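SnoaL-like domain-containing protein (Sphaerobacter thermophilus, PDB 5TGN) is of unknown function but carries a SnoaL-like domain of the NTF2 clan, a fold whose members commonly bind small molecules in a cone-shaped pocket. Local coordinates at residues Y13-G22 and A50-T61; A27-P38 and R100-H108. All coordinates share one frame; numbering follows the deposited sequence.

Interaction 1: residues Y13-G22 and A50-T61; sequences YISRVNGRDG and AAFIEAAPPATT
Asn18, in the last turn of helix 13-18, grips the backbone of Thr61 at the start of a strand. Its CB leaves the helix with CG turned beside the backbone N (chi1 -80°), which carries the amide across to the facing chain. CG itself lies 3.6 Å from Thr61 N. At the tip the two polar atoms divide the work. OD1 accepts from Thr61 N at 2.6 Å, the N-H lying in the carbonyl plane on a lone pair. ND2 donates to Thr61 O at 3.0 Å, an acceptor 10° out of the amide plane. Both bonds are nearly straight, about 160° at the hydrogen, and together they fix the rotation of the amide. Water 1 joins the same two chains beside this pair, donating to Asn18 O and Ala59 O.

One turn back, Ile14 CG2 meets Thr61 CG2 at 3.8 Å, the two side chains crossing at about a right angle. Ile53 points toward residues 13-22 and bridges both their ends: its CD1 comes within 4.1 Å of Tyr13 CE1, approaching the ring obliquely, and its CG2 rests 3.6 Å from Gly22 CA, where the lack of a side chain allows the backbones to close in.

After Asn18 the chain leaves the helix through a Schellman motif, Asp21 N bonding to Arg16 O and Arg20, at positive phi, supplying its N to Val17 O. Asp21 then caps helix 22-26 through Gly24 N. The arrangement is that of the NTF2-like alpha+beta cone, in which helices pack over the concave side of a curved sheet.

Interaction 2: residues A27-P38 and R100-H108; sequences ALFAQDGEIIAP and RIRRLTINH
Glu34 and Arg103 lie side by side and point the same way from neighbouring parallel strands, their carboxylate and guanidinium planes only 14° apart. Arg103 NE donates to Glu34 OE2 at 3.0 Å, reaching the oxygen on its anti side, while water 3 donates to the same OE2. Ile36 CD1 sits over one face of that guanidinium, 3.6 Å from Arg103 NE. At the corners of the two chains Asp32 and Arg102 are set quite differently: their planes stand 73° apart, and both hydrogen bonds are weak, the shorter being Arg102 NH2 to Asp32 OD1 at 3.3 Å.

On the side of Ile35 and Leu104 the contact is apolar. These two run alongside each other, and Ile35 CG2 touches Ile106 CD1 at 3.7 Å. Before the corners the short pair 29-30/100-101 adds Phe29 and Ile101: Ile101 CB lies over the Phe29 ring, 4.0 Å from its centroid and 20° off the normal, a CH-pi contact, whereas Leu104 CB meets the ring at its edge.

Backbone bonds alternate as in parallel strands: Leu104 N to Glu34 O, Ile36 N to Leu104 O, Ile106 N to Ile36 O. The short pair has Ile101 N to Leu28 O and Ala30 N to Ile101 O. Arg100 NH1 donates to Phe29 O, which Trp46 also bonds, at 2.8 Å from above the carbonyl plane.

Glu34 also pairs with Arg44 through OE1, and Arg103 NH1 with Glu91 of the fourth subunit. The chemistry is thus two-sided: hydrocarbon faces the helices, while alternating charges, probably mutually stabilised, run from strand 41-44 through Glu34 and Arg103 into the subunit interface.

How the interactions relate
From the N terminus, helix 6-18 supplies the first half of interaction 1, and the chain passes through helix 22-26 into residues 27-38, the first half of interaction 2. It then returns along strand 41-44 to helix 46-54 and residue 61, closing interaction 1 across 27 intervening residues. The longer loop of interaction 2 closes only at strand 100-108, after three further strands, so the two contacts cross instead of nesting. Interaction 1 joins the helices to each other and to strand 60-69, outermost within this chain; interaction 2 pairs 33-37 with 103-108 inside the sheet, and the short strand 29-30 with 100-101. They meet where Tyr13 packs on Leu28 and Leu104, and Phe52 on Ile35 and Ala37.

Interaction 1: residues Y13-G22 and A50-T61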
loop_
_atom_site.group_PDB
_atom_site.type_symbol
_atom_site.label_atom_id
_atom_site.label_comp_id
_atom_site.label_asym_id
_atom_site.label_seq_id
_atom_site.Cartn_x
_atom_site.Cartn_y
_atom_site.Cartn_z
ATOM N N TYR A 13 -18.086 -7.748 7.922
ATOM C CA TYR A 13 -17.202 -7.046 6.996
ATOM C C TYR A 13 -16.365 -8.046 6.215
ATOM O O TYR A 13 -16.334 -8.021 4.985
ATOM C CB TYR A 13 -16.306 -6.050 7.753
ATOM C CG TYR A 13 -15.271 -5.435 6.813
ATOM C CD1 TYR A 13 -15.561 -4.280 6.086
ATOM C CD2 TYR A 13 -14.037 -6.055 6.596
ATOM C CE1 TYR A 13 -14.628 -3.734 5.195
ATOM C CE2 TYR A 13 -13.095 -5.508 5.715
ATOM C CZ TYR A 13 -13.410 -4.359 5.019
ATOM O OH TYR A 13 -12.496 -3.838 4.126
ATOM N N ILE A 14 -15.743 -8.994 6.915
ATOM C CA ILE A 14 -14.968 -10.025 6.226
ATOM C C ILE A 14 -15.851 -10.811 5.261
ATOM O O ILE A 14 -15.436 -11.149 4.148
ATOM C CB ILE A 14 -14.291 -10.962 7.250
ATOM C CG1 ILE A 14 -13.356 -10.185 8.171
ATOM C CG2 ILE A 14 -13.511 -12.098 6.521
ATOM C CD1 ILE A 14 -12.133 -9.548 7.415
ATOM N N SER A 15 -17.064 -11.155 5.682
ATOM C CA SER A 15 -17.914 -11.953 4.799
ATOM C C SER A 15 -18.243 -11.174 3.531
ATOM O O SER A 15 -18.242 -11.732 2.422
ATOM C CB SER A 15 -19.190 -12.374 5.538
ATOM O OG SER A 15 -20.023 -13.170 4.716
ATOM N N ARG A 16 -18.501 -9.876 3.677
ATOM C CA ARG A 16 -18.886 -9.046 2.533
ATOM C C ARG A 16 -17.721 -8.846 1.569
ATOM O O ARG A 16 -17.908 -8.866 0.350
ATOM C CB ARG A 16 -19.414 -7.685 3.014
ATOM C CG ARG A 16 -20.751 -7.712 3.736
ATOM C CD ARG A 16 -21.837 -8.326 2.896
ATOM N NE ARG A 16 -21.889 -9.774 3.082
ATOM C CZ ARG A 16 -22.145 -10.659 2.117
ATOM N NH1 ARG A 16 -22.386 -10.256 0.867
ATOM N NH2 ARG A 16 -22.149 -11.959 2.407
ATOM N N VAL A 17 -16.508 -8.676 2.100
ATOM C CA VAL A 17 -15.333 -8.530 1.249
ATOM C C VAL A 17 -15.030 -9.829 0.496
ATOM O O VAL A 17 -14.716 -9.798 -0.703
ATOM C CB VAL A 17 -14.141 -8.040 2.090
ATOM C CG1 VAL A 17 -12.840 -8.207 1.321
ATOM C CG2 VAL A 17 -14.360 -6.588 2.455
ATOM N N ASN A 18 -15.166 -10.994 1.160
ATOM C CA ASN A 18 -15.052 -12.265 0.425
ATOM C C ASN A 18 -16.071 -12.370 -0.698
ATOM O O ASN A 18 -15.827 -13.054 -1.699
ATOM C CB ASN A 18 -15.226 -13.458 1.370
ATOM C CG ASN A 18 -13.970 -13.757 2.142
ATOM O OD1 ASN A 18 -12.886 -13.728 1.574
ATOM N ND2 ASN A 18 -14.097 -14.028 3.434
ATOM N N GLY A 19 -17.230 -11.737 -0.541
ATOM C CA GLY A 19 -18.236 -11.745 -1.578
ATOM C C GLY A 19 -18.092 -10.638 -2.597
ATOM O O GLY A 19 -18.993 -10.463 -3.420
ATOM N N ARG A 20 -16.993 -9.884 -2.556
ATOM C CA ARG A 20 -16.730 -8.737 -3.428
ATOM C C ARG A 20 -17.782 -7.636 -3.278
ATOM O O ARG A 20 -17.912 -6.768 -4.149
ATOM C CB ARG A 20 -16.620 -9.170 -4.896
ATOM C CG ARG A 20 -15.591 -10.266 -5.147
ATOM C CD ARG A 20 -14.744 -9.972 -6.377
ATOM N NE ARG A 20 -13.983 -8.741 -6.195
ATOM C CZ ARG A 20 -13.035 -8.309 -7.018
ATOM N NH1 ARG A 20 -12.712 -9.007 -8.104
ATOM N NH2 ARG A 20 -12.411 -7.173 -6.748
ATOM N N ASP A 21 -18.514 -7.638 -2.167
ATOM C CA ASP A 21 -19.758 -6.884 -2.049
ATOM C C ASP A 21 -19.428 -5.534 -1.427
ATOM O O ASP A 21 -19.546 -5.335 -0.221
ATOM C CB ASP A 21 -20.762 -7.688 -1.241
ATOM C CG ASP A 21 -22.074 -6.968 -1.044
ATOM O OD1 ASP A 21 -22.288 -5.879 -1.632
ATOM O OD2 ASP A 21 -22.895 -7.495 -0.280
ATOM N N GLY A 22 -19.026 -4.578 -2.269
ATOM C CA GLY A 22 -18.619 -3.274 -1.748
ATOM C C GLY A 22 -19.750 -2.512 -1.080
ATOM O O GLY A 22 -19.538 -1.824 -0.074
ATOM N N ALA A 50 -16.750 1.864 -0.849
ATOM C CA ALA A 50 -17.142 0.923 -1.892
ATOM C C ALA A 50 -16.083 0.841 -2.977
ATOM O O ALA A 50 -15.775 -0.250 -3.461
ATOM C CB ALA A 50 -18.494 1.321 -2.492
ATOM N N ALA A 51 -15.507 1.985 -3.360
ATOM C CA ALA A 51 -14.490 2.004 -4.407
ATOM C C ALA A 51 -13.248 1.246 -3.972
ATOM O O ALA A 51 -12.670 0.481 -4.757
ATOM C CB ALA A 51 -14.127 3.458 -4.759
ATOM N N PHE A 52 -12.803 1.470 -2.727
ATOM C CA PHE A 52 -11.651 0.740 -2.218
ATOM C C PHE A 52 -11.873 -0.761 -2.302
ATOM O O PHE A 52 -11.013 -1.508 -2.788
ATOM C CB PHE A 52 -11.363 1.164 -0.776
ATOM C CG PHE A 52 -10.359 0.283 -0.081
ATOM C CD1 PHE A 52 -8.987 0.413 -0.351
ATOM C CD2 PHE A 52 -10.782 -0.666 0.852
ATOM C CE1 PHE A 52 -8.040 -0.436 0.303
ATOM C CE2 PHE A 52 -9.852 -1.484 1.518
ATOM C CZ PHE A 52 -8.482 -1.348 1.245
ATOM N N ILE A 53 -13.037 -1.223 -1.838
ATOM C CA ILE A 53 -13.316 -2.651 -1.801
ATOM C C ILE A 53 -13.395 -3.228 -3.206
ATOM O O ILE A 53 -12.867 -4.310 -3.466
ATOM C CB ILE A 53 -14.611 -2.896 -1.011
ATOM C CG1 ILE A 53 -14.312 -2.660 0.475
ATOM C CG2 ILE A 53 -15.177 -4.297 -1.281
ATOM C CD1 ILE A 53 -15.498 -2.700 1.288
ATOM N N GLU A 54 -14.035 -2.509 -4.134
ATOM C CA GLU A 54 -14.133 -2.968 -5.514
ATOM C C GLU A 54 -12.772 -3.011 -6.213
ATOM O O GLU A 54 -12.608 -3.760 -7.180
ATOM C CB GLU A 54 -15.117 -2.071 -6.286
ATOM C CG GLU A 54 -16.580 -2.521 -6.082
ATOM C CD GLU A 54 -17.623 -1.402 -6.248
ATOM O OE1 GLU A 54 -18.827 -1.712 -6.077
ATOM O OE2 GLU A 54 -17.254 -0.229 -6.527
ATOM N N ALA A 55 -11.788 -2.247 -5.737
ATOM C CA ALA A 55 -10.464 -2.239 -6.356
ATOM C C ALA A 55 -9.601 -3.454 -5.987
ATOM O O ALA A 55 -8.539 -3.648 -6.605
ATOM C CB ALA A 55 -9.746 -0.942 -5.982
ATOM N N ALA A 56 -10.040 -4.279 -5.026
ATOM C CA ALA A 56 -9.290 -5.466 -4.602
ATOM C C ALA A 56 -9.240 -6.527 -5.702
ATOM O O ALA A 56 -10.197 -6.694 -6.459
ATOM C CB ALA A 56 -9.940 -6.081 -3.355
ATOM N N PRO A 57 -8.147 -7.277 -5.796
ATOM C CA PRO A 57 -8.124 -8.439 -6.696
ATOM C C PRO A 57 -9.022 -9.535 -6.160
ATOM O O PRO A 57 -9.307 -9.553 -4.954
ATOM C CB PRO A 57 -6.653 -8.874 -6.664
ATOM C CG PRO A 57 -6.172 -8.436 -5.316
ATOM C CD PRO A 57 -6.872 -7.129 -5.055
ATOM N N PRO A 58 -9.511 -10.449 -7.020
ATOM C CA PRO A 58 -10.090 -11.698 -6.506
ATOM C C PRO A 58 -9.204 -12.292 -5.426
ATOM O O PRO A 58 -8.001 -12.503 -5.630
ATOM C CB PRO A 58 -10.154 -12.593 -7.750
ATOM C CG PRO A 58 -10.310 -11.622 -8.867
ATOM C CD PRO A 58 -9.520 -10.403 -8.493
ATOM N N ALA A 59 -9.786 -12.509 -4.252
ATOM C CA ALA A 59 -9.039 -12.967 -3.092
ATOM C C ALA A 59 -10.021 -13.609 -2.134
ATOM O O ALA A 59 -11.215 -13.317 -2.168
ATOM C CB ALA A 59 -8.293 -11.804 -2.420
ATOM N N THR A 60 -9.524 -14.506 -1.287
ATOM C CA THR A 60 -10.329 -15.010 -0.186
ATOM C C THR A 60 -9.616 -14.722 1.124
ATOM O O THR A 60 -8.390 -14.844 1.220
ATOM C CB THR A 60 -10.613 -16.521 -0.300
ATOM O OG1 THR A 60 -9.387 -17.248 -0.167
ATOM C CG2 THR A 60 -11.252 -16.847 -1.629
ATOM N N THR A 61 -10.394 -14.336 2.127
ATOM C CA THR A 61 -9.900 -13.956 3.441
ATOM C C THR A 61 -10.353 -15.008 4.437
ATOM O O THR A 61 -11.552 -15.119 4.707
ATOM C CB THR A 61 -10.445 -12.588 3.838
ATOM O OG1 THR A 61 -10.075 -11.611 2.861
ATOM C CG2 THR A 61 -9.927 -12.206 5.201
HETATM O O HOH W 1 -13.811 -15.100 -1.895
HETATM O O HOH W 2 -19.450 -3.916 -5.216
#

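Interaction 2: residues A27-P38 and R100-H108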
loop_
_atom_site.group_PDB
_atom_site.type_symbol
_atom_site.label_atom_id
_atom_site.label_comp_id
_atom_site.label_asym_id
_atom_site.label_seq_id
_atom_site.Cartn_x
_atom_site.Cartn_y
_atom_site.Cartn_z
ATOM N N ALA A 27 -22.325 -0.479 3.884
ATOM C CA ALA A 27 -23.469 -0.322 4.791
ATOM C C ALA A 27 -23.120 -0.619 6.246
ATOM O O ALA A 27 -23.875 -0.215 7.144
ATOM C CB ALA A 27 -24.643 -1.229 4.366
ATOM N N LEU A 28 -22.004 -1.312 6.513
ATOM C CA LEU A 28 -21.576 -1.506 7.893
ATOM C C LEU A 28 -20.936 -0.273 8.510
ATOM O O LEU A 28 -20.681 -0.271 9.721
ATOM C CB LEU A 28 -20.574 -2.650 7.994
ATOM C CG LEU A 28 -21.043 -3.955 7.377
ATOM C CD1 LEU A 28 -19.850 -4.904 7.391
ATOM C CD2 LEU A 28 -22.259 -4.539 8.145
ATOM N N PHE A 29 -20.662 0.763 7.739
ATOM C CA PHE A 29 -19.946 1.924 8.255
ATOM C C PHE A 29 -20.911 3.079 8.522
ATOM O O PHE A 29 -21.952 3.205 7.872
ATOM C CB PHE A 29 -18.872 2.390 7.265
ATOM C CG PHE A 29 -17.700 1.475 7.165
ATOM C CD1 PHE A 29 -16.469 1.840 7.694
ATOM C CD2 PHE A 29 -17.811 0.261 6.507
ATOM C CE1 PHE A 29 -15.344 1.002 7.573
ATOM C CE2 PHE A 29 -16.689 -0.605 6.380
ATOM C CZ PHE A 29 -15.453 -0.237 6.924
ATOM N N ALA A 30 -20.542 3.922 9.485
ATOM C CA ALA A 30 -21.183 5.222 9.639
ATOM C C ALA A 30 -21.005 6.048 8.367
ATOM O O ALA A 30 -20.078 5.839 7.574
ATOM C CB ALA A 30 -20.601 5.991 10.834
ATOM N N GLN A 31 -21.907 7.009 8.190
ATOM C CA GLN A 31 -21.868 7.855 7.004
ATOM C C GLN A 31 -20.525 8.556 6.861
ATOM O O GLN A 31 -20.033 8.744 5.746
ATOM C CB GLN A 31 -23.012 8.881 7.057
ATOM C CG GLN A 31 -23.028 9.828 5.876
ATOM C CD GLN A 31 -24.216 10.818 5.881
ATOM O OE1 GLN A 31 -24.885 11.030 6.910
ATOM N NE2 GLN A 31 -24.465 11.441 4.718
ATOM N N ASP A 32 -19.932 8.979 7.973
ATOM C CA ASP A 32 -18.591 9.549 7.969
ATOM C C ASP A 32 -17.540 8.548 8.435
ATOM O O ASP A 32 -16.470 8.954 8.887
ATOM C CB ASP A 32 -18.551 10.814 8.832
ATOM C CG ASP A 32 -19.098 10.586 10.225
ATOM O OD1 ASP A 32 -19.596 9.474 10.487
ATOM O OD2 ASP A 32 -19.055 11.518 11.058
ATOM N N GLY A 33 -17.831 7.251 8.343
ATOM C CA GLY A 33 -16.859 6.241 8.700
ATOM C C GLY A 33 -15.773 6.163 7.642
ATOM O O GLY A 33 -15.877 6.742 6.561
ATOM N N GLU A 34 -14.701 5.443 7.953
ATOM C CA GLU A 34 -13.594 5.438 7.014
ATOM C C GLU A 34 -12.775 4.159 7.104
ATOM O O GLU A 34 -12.738 3.476 8.135
ATOM C CB GLU A 34 -12.675 6.634 7.254
ATOM C CG GLU A 34 -11.970 6.543 8.575
ATOM C CD GLU A 34 -11.242 7.817 8.939
ATOM O OE1 GLU A 34 -11.627 8.896 8.424
ATOM O OE2 GLU A 34 -10.291 7.740 9.754
ATOM N N ILE A 35 -12.052 3.894 6.017
ATOM C CA ILE A 35 -11.010 2.873 5.983
ATOM C C ILE A 35 -9.673 3.573 5.797
ATOM O O ILE A 35 -9.539 4.451 4.935
ATOM C CB ILE A 35 -11.232 1.867 4.848
ATOM C CG1 ILE A 35 -12.548 1.114 5.052
ATOM C CG2 ILE A 35 -10.055 0.886 4.771
ATOM C CD1 ILE A 35 -12.824 0.108 3.938
ATOM N N ILE A 36 -8.689 3.201 6.606
ATOM C CA ILE A 36 -7.311 3.667 6.416
ATOM C C ILE A 36 -6.530 2.474 5.903
ATOM O O ILE A 36 -6.505 1.414 6.553
ATOM C CB ILE A 36 -6.688 4.192 7.715
ATOM C CG1 ILE A 36 -7.679 5.086 8.479
ATOM C CG2 ILE A 36 -5.335 4.904 7.408
ATOM C CD1 ILE A 36 -6.997 5.997 9.588
ATOM N N ALA A 37 -5.892 2.634 4.768
ATOM C CA ALA A 37 -5.263 1.478 4.146
ATOM C C ALA A 37 -3.949 1.948 3.550
ATOM O O ALA A 37 -3.716 3.160 3.493
ATOM C CB ALA A 37 -6.193 0.873 3.077
ATOM N N PRO A 38 -3.059 1.045 3.114
ATOM C CA PRO A 38 -1.789 1.503 2.515
ATOM C C PRO A 38 -2.005 2.398 1.301
ATOM O O PRO A 38 -2.918 2.181 0.507
ATOM C CB PRO A 38 -1.107 0.197 2.106
ATOM C CG PRO A 38 -1.659 -0.846 3.023
ATOM C CD PRO A 38 -3.103 -0.421 3.262
ATOM N N ARG A 100 -22.263 0.898 14.249
ATOM C CA ARG A 100 -21.597 0.935 12.949
ATOM C C ARG A 100 -20.102 1.093 13.142
ATOM O O ARG A 100 -19.640 1.497 14.206
ATOM C CB ARG A 100 -22.118 2.064 12.054
ATOM C CG ARG A 100 -23.553 1.844 11.609
ATOM C CD ARG A 100 -24.043 2.912 10.653
ATOM N NE ARG A 100 -25.360 2.578 10.113
ATOM C CZ ARG A 100 -25.569 2.168 8.868
ATOM N NH1 ARG A 100 -24.550 2.066 8.032
ATOM N NH2 ARG A 100 -26.803 1.886 8.458
ATOM N N ILE A 101 -19.353 0.792 12.085
ATOM C CA ILE A 101 -17.902 0.990 12.069
ATOM C C ILE A 101 -17.596 2.460 11.831
ATOM O O ILE A 101 -18.011 3.043 10.820
ATOM C CB ILE A 101 -17.227 0.117 10.998
ATOM C CG1 ILE A 101 -17.599 -1.361 11.187
ATOM C CG2 ILE A 101 -15.719 0.275 11.090
ATOM C CD1 ILE A 101 -17.332 -2.248 9.912
ATOM N N ARG A 102 -16.879 3.069 12.773
ATOM C CA ARG A 102 -16.396 4.428 12.581
ATOM C C ARG A 102 -15.082 4.424 11.816
ATOM O O ARG A 102 -14.837 5.307 10.985
ATOM C CB ARG A 102 -16.234 5.128 13.929
ATOM C CG ARG A 102 -17.596 5.398 14.585
ATOM C CD ARG A 102 -17.631 6.681 15.423
ATOM N NE ARG A 102 -17.087 7.820 14.692
ATOM C CZ ARG A 102 -17.755 8.504 13.769
ATOM N NH1 ARG A 102 -17.177 9.523 13.153
ATOM N NH2 ARG A 102 -18.996 8.163 13.462
ATOM N N ARG A 103 -14.221 3.451 12.084
ATOM C CA ARG A 103 -12.970 3.409 11.362
ATOM C C ARG A 103 -12.491 1.972 11.277
ATOM O O ARG A 103 -12.578 1.215 12.251
ATOM C CB ARG A 103 -11.899 4.288 12.024
ATOM C CG ARG A 103 -10.477 4.093 11.425
ATOM C CD ARG A 103 -9.454 4.774 12.351
ATOM N NE ARG A 103 -9.427 6.226 12.195
ATOM C CZ ARG A 103 -8.744 7.054 12.984
ATOM N NH1 ARG A 103 -8.068 6.571 14.021
ATOM N NH2 ARG A 103 -8.711 8.358 12.727
ATOM N N LEU A 104 -12.002 1.598 10.096
ATOM C CA LEU A 104 -11.303 0.332 9.926
ATOM C C LEU A 104 -9.883 0.651 9.478
ATOM O O LEU A 104 -9.687 1.363 8.486
ATOM C CB LEU A 104 -12.025 -0.576 8.918
ATOM C CG LEU A 104 -11.160 -1.702 8.330
ATOM C CD1 LEU A 104 -10.761 -2.694 9.392
ATOM C CD2 LEU A 104 -11.886 -2.367 7.151
ATOM N N THR A 105 -8.893 0.178 10.237
ATOM C CA THR A 105 -7.481 0.337 9.870
ATOM C C THR A 105 -6.960 -1.021 9.408
ATOM O O THR A 105 -7.178 -2.029 10.086
ATOM C CB THR A 105 -6.654 0.844 11.064
ATOM O OG1 THR A 105 -7.117 2.142 11.479
ATOM C CG2 THR A 105 -5.162 0.938 10.713
ATOM N N ILE A 106 -6.280 -1.061 8.268
ATOM C CA ILE A 106 -5.842 -2.332 7.690
ATOM C C ILE A 106 -4.315 -2.344 7.654
ATOM O O ILE A 106 -3.703 -1.631 6.854
ATOM C CB ILE A 106 -6.431 -2.561 6.290
ATOM C CG1 ILE A 106 -7.946 -2.350 6.341
ATOM C CG2 ILE A 106 -6.110 -4.005 5.791
ATOM C CD1 ILE A 106 -8.628 -2.527 4.963
ATOM N N ASN A 107 -3.704 -3.154 8.512
ATOM C CA ASN A 107 -2.245 -3.248 8.611
ATOM C C ASN A 107 -1.781 -4.562 8.006
ATOM O O ASN A 107 -2.259 -5.629 8.404
ATOM C CB ASN A 107 -1.781 -3.202 10.062
ATOM C CG ASN A 107 -2.029 -1.858 10.732
ATOM O OD1 ASN A 107 -1.724 -0.808 10.180
ATOM N ND2 ASN A 107 -2.529 -1.897 11.952
ATOM N N HIS A 108 -0.839 -4.490 7.077
ATOM C CA HIS A 108 -0.148 -5.700 6.643
ATOM C C HIS A 108 0.839 -6.141 7.713
ATOM O O HIS A 108 1.646 -5.344 8.197
ATOM C CB HIS A 108 0.585 -5.471 5.325
ATOM C CG HIS A 108 -0.334 -5.276 4.158
ATOM N ND1 HIS A 108 -0.313 -6.090 3.045
ATOM C CD2 HIS A 108 -1.322 -4.381 3.947
ATOM C CE1 HIS A 108 -1.229 -5.684 2.186
ATOM N NE2 HIS A 108 -1.855 -4.648 2.709
HETATM O O HOH W 3 -8.235 9.463 9.599
#